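Local structure of RNA-binding protein with serine-rich domain 1 (Homo sapiens, 4A8X) at residues Ser26-Ile31 / Leu64-Gly69. The protein binds RNA and serves as an auxiliary component of the exon junction complex that splicing deposits on mRNA, here represented by its RRM domain. Residues are numbered along the deposited sequence; the frame is centred on the assembly and turned at random.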
ATOM      1  N   SER A  26     -17.711  -7.481  -0.824  1.00 19.91           N
ATOM      2  CA  SER A  26     -18.899  -7.942  -1.546  1.00 24.96           C
ATOM      3  C   SER A  26     -18.716  -9.400  -1.952  1.00 26.10           C
ATOM      4  O   SER A  26     -19.700 -10.122  -2.183  1.00 26.69           O
ATOM      5  CB  SER A  26     -19.161  -7.073  -2.772  1.00 23.84           C
ATOM      6  OG  SER A  26     -19.765  -5.850  -2.370  1.00 24.84           O
ATOM      7  N   THR A  27     -17.464  -9.843  -2.027  1.00 23.76           N
ATOM      8  CA  THR A  27     -17.157 -11.271  -2.179  1.00 29.29           C
ATOM      9  C   THR A  27     -17.949 -12.124  -1.168  1.00 27.38           C
ATOM     10  O   THR A  27     -18.242 -13.285  -1.448  1.00 25.99           O
ATOM     11  CB  THR A  27     -15.615 -11.578  -1.981  1.00 28.60           C
ATOM     12  OG1 THR A  27     -14.841 -10.790  -2.887  1.00 31.51           O
ATOM     13  CG2 THR A  27     -15.288 -13.066  -2.264  1.00 33.51           C
ATOM     14  N   TYR A  28     -18.251 -11.567   0.009  1.00 22.31           N
ATOM     15  CA  TYR A  28     -18.748 -12.378   1.123  1.00 25.03           C
ATOM     16  C   TYR A  28     -20.249 -12.174   1.390  1.00 30.09           C
ATOM     17  O   TYR A  28     -20.820 -12.866   2.231  1.00 28.03           O
ATOM     18  CB  TYR A  28     -17.886 -12.182   2.409  1.00 23.58           C
ATOM     19  CG  TYR A  28     -16.452 -12.495   2.107  1.00 24.36           C
ATOM     20  CD1 TYR A  28     -16.044 -13.791   1.907  1.00 24.89           C
ATOM     21  CD2 TYR A  28     -15.497 -11.477   1.953  1.00 25.31           C
ATOM     22  CE1 TYR A  28     -14.739 -14.110   1.575  1.00 28.04           C
ATOM     23  CE2 TYR A  28     -14.180 -11.789   1.595  1.00 23.94           C
ATOM     24  CZ  TYR A  28     -13.807 -13.103   1.431  1.00 27.07           C
ATOM     25  OH  TYR A  28     -12.519 -13.443   1.086  1.00 27.22           O
ATOM     26  N   GLY A  29     -20.882 -11.237   0.685  1.00 29.79           N
ATOM     27  CA  GLY A  29     -22.299 -11.014   0.882  1.00 31.70           C
ATOM     28  C   GLY A  29     -22.704  -9.649   0.398  1.00 30.68           C
ATOM     29  O   GLY A  29     -21.884  -8.898  -0.111  1.00 31.80           O
ATOM     30  N   LYS A  30     -23.979  -9.338   0.566  1.00 30.90           N
ATOM     31  CA  LYS A  30     -24.533  -8.063   0.167  1.00 31.33           C
ATOM     32  C   LYS A  30     -24.267  -7.015   1.242  1.00 29.87           C
ATOM     33  O   LYS A  30     -24.652  -7.185   2.392  1.00 28.57           O
ATOM     34  CB  LYS A  30     -26.046  -8.178   0.010  1.00 41.64           C
ATOM     35  CG  LYS A  30     -26.672  -6.977  -0.636  1.00 49.71           C
ATOM     36  CD  LYS A  30     -26.309  -6.892  -2.112  1.00 56.50           C
ATOM     37  CE  LYS A  30     -26.863  -5.613  -2.753  1.00 63.33           C
ATOM     38  NZ  LYS A  30     -26.577  -5.525  -4.231  1.00 66.07           N
ATOM     39  N   ILE A  31     -23.644  -5.925   0.838  1.00 26.89           N
ATOM     40  CA  ILE A  31     -23.276  -4.869   1.762  1.00 28.10           C
ATOM     41  C   ILE A  31     -24.396  -3.833   1.792  1.00 31.93           C
ATOM     42  O   ILE A  31     -24.839  -3.340   0.753  1.00 34.44           O
ATOM     43  CB  ILE A  31     -21.954  -4.213   1.359  1.00 25.24           C
ATOM     44  CG1 ILE A  31     -20.826  -5.257   1.446  1.00 28.36           C
ATOM     45  CG2 ILE A  31     -21.681  -3.055   2.277  1.00 23.08           C
ATOM     46  CD1 ILE A  31     -19.468  -4.756   1.116  1.00 26.42           C
ATOM     47  N   LEU A  64     -15.675 -12.459   8.290  1.00 22.43           N
ATOM     48  CA  LEU A  64     -14.745 -12.565   9.419  1.00 25.29           C
ATOM     49  C   LEU A  64     -13.873 -13.824   9.293  1.00 24.41           C
ATOM     50  O   LEU A  64     -12.675 -13.782   9.524  1.00 21.49           O
ATOM     51  CB  LEU A  64     -15.528 -12.619  10.733  1.00 26.37           C
ATOM     52  CG  LEU A  64     -16.311 -11.356  11.134  1.00 28.93           C
ATOM     53  CD1 LEU A  64     -17.190 -11.615  12.351  1.00 27.39           C
ATOM     54  CD2 LEU A  64     -15.348 -10.200  11.448  1.00 27.32           C
ATOM     55  N   LYS A  65     -14.525 -14.935   8.971  1.00 30.67           N
ATOM     56  CA  LYS A  65     -13.882 -16.222   8.699  1.00 32.72           C
ATOM     57  C   LYS A  65     -12.716 -16.129   7.666  1.00 31.40           C
ATOM     58  O   LYS A  65     -11.599 -16.598   7.944  1.00 29.71           O
ATOM     59  CB  LYS A  65     -14.990 -17.196   8.242  1.00 37.15           C
ATOM     60  CG  LYS A  65     -14.615 -18.643   8.136  1.00 44.48           C
ATOM     61  CD  LYS A  65     -15.834 -19.527   7.766  1.00 48.53           C
ATOM     62  CE  LYS A  65     -15.373 -20.812   7.071  1.00 52.63           C
ATOM     63  NZ  LYS A  65     -16.484 -21.677   6.586  1.00 56.32           N
ATOM     64  N   HIS A  66     -12.967 -15.501   6.509  1.00 26.83           N
ATOM     65  CA  HIS A  66     -11.979 -15.399   5.424  1.00 26.67           C
ATOM     66  C   HIS A  66     -11.006 -14.225   5.517  1.00 25.65           C
ATOM     67  O   HIS A  66      -9.948 -14.261   4.894  1.00 29.62           O
ATOM     68  CB  HIS A  66     -12.685 -15.352   4.062  1.00 27.41           C
ATOM     69  CG  HIS A  66     -13.424 -16.614   3.740  1.00 33.80           C
ATOM     70  ND1 HIS A  66     -14.506 -17.044   4.475  1.00 36.16           N
ATOM     71  CD2 HIS A  66     -13.208 -17.558   2.796  1.00 39.45           C
ATOM     72  CE1 HIS A  66     -14.938 -18.199   3.987  1.00 39.81           C
ATOM     73  NE2 HIS A  66     -14.170 -18.528   2.969  1.00 42.27           N
ATOM     74  N   MET A  67     -11.339 -13.175   6.253  1.00 20.43           N
ATOM     75  CA  MET A  67     -10.526 -11.955   6.158  1.00 21.92           C
ATOM     76  C   MET A  67      -9.916 -11.409   7.461  1.00 20.91           C
ATOM     77  O   MET A  67      -9.108 -10.490   7.409  1.00 23.77           O
ATOM     78  CB  MET A  67     -11.319 -10.851   5.457  1.00 18.22           C
ATOM     79  CG  MET A  67     -11.424 -11.050   3.947  1.00 21.11           C
ATOM     80  SD  MET A  67      -9.843 -11.124   3.032  1.00 21.83           S
ATOM     81  CE  MET A  67      -9.449  -9.361   2.849  1.00 25.72           C
ATOM     82  N   ASP A  68     -10.258 -11.967   8.618  1.00 22.53           N
ATOM     83  CA  ASP A  68      -9.590 -11.558   9.833  1.00 24.64           C
ATOM     84  C   ASP A  68      -8.228 -12.239   9.781  1.00 26.10           C
ATOM     85  O   ASP A  68      -8.154 -13.457   9.860  1.00 26.02           O
ATOM     86  CB  ASP A  68     -10.327 -11.976  11.085  1.00 27.20           C
ATOM     87  CG  ASP A  68      -9.594 -11.553  12.326  1.00 27.87           C
ATOM     88  OD1 ASP A  68      -9.075 -10.413  12.388  1.00 26.30           O
ATOM     89  OD2 ASP A  68      -9.524 -12.357  13.253  1.00 28.30           O
ATOM     90  N   GLY A  69      -7.166 -11.476   9.549  1.00 25.45           N
ATOM     91  CA  GLY A  69      -5.883 -12.093   9.236  1.00 24.87           C
ATOM     92  C   GLY A  69      -5.581 -12.237   7.763  1.00 24.55           C
ATOM     93  O   GLY A  69      -4.505 -12.729   7.395  1.00 23.54           O
TER
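The backbones come nearest at Y28 and H66, whose CA atoms are 8.6 Å apart, Y28 in the type I turn S26-G29 that follows helix 18-26 and H66 in the last turn of helix 57-67. The tyrosine side chain spans this distance: CG lies beside the backbone N, anti to the carbonyl carbon (chi1 -56°), and the outer end of the ring reaches the helix. CE1 of Y28 meets CB of H66 at 3.5 Å, and CE2 of Y28 touches CG of M67 at 3.7 Å. OH of Y28 also packs 3.5 Å from CB of H66. The Y28 and H66 rings lie oblique, planes at 39° and centroids 5.2 Å apart. Both helices of the RRM fold pack on one side of its antiparallel sheet, and this contact joins the turn after helix 18-26 to the C-terminal end of helix 57-67. Y28 and H66 also pack on apolar side chains of another protein's chain, which H66 hydrogen-bonds through its backbone, consistent with this domain's role in forming the ASAP complex. An alanine in place of Y28 would probably leave H66 CB and M67 CG without their ring partner. ND1 of H66 is hydrogen-bonded to O of K62. M67, bent at chi2 and chi3, crosses Y28 at about a right angle and also touches I24 and F25.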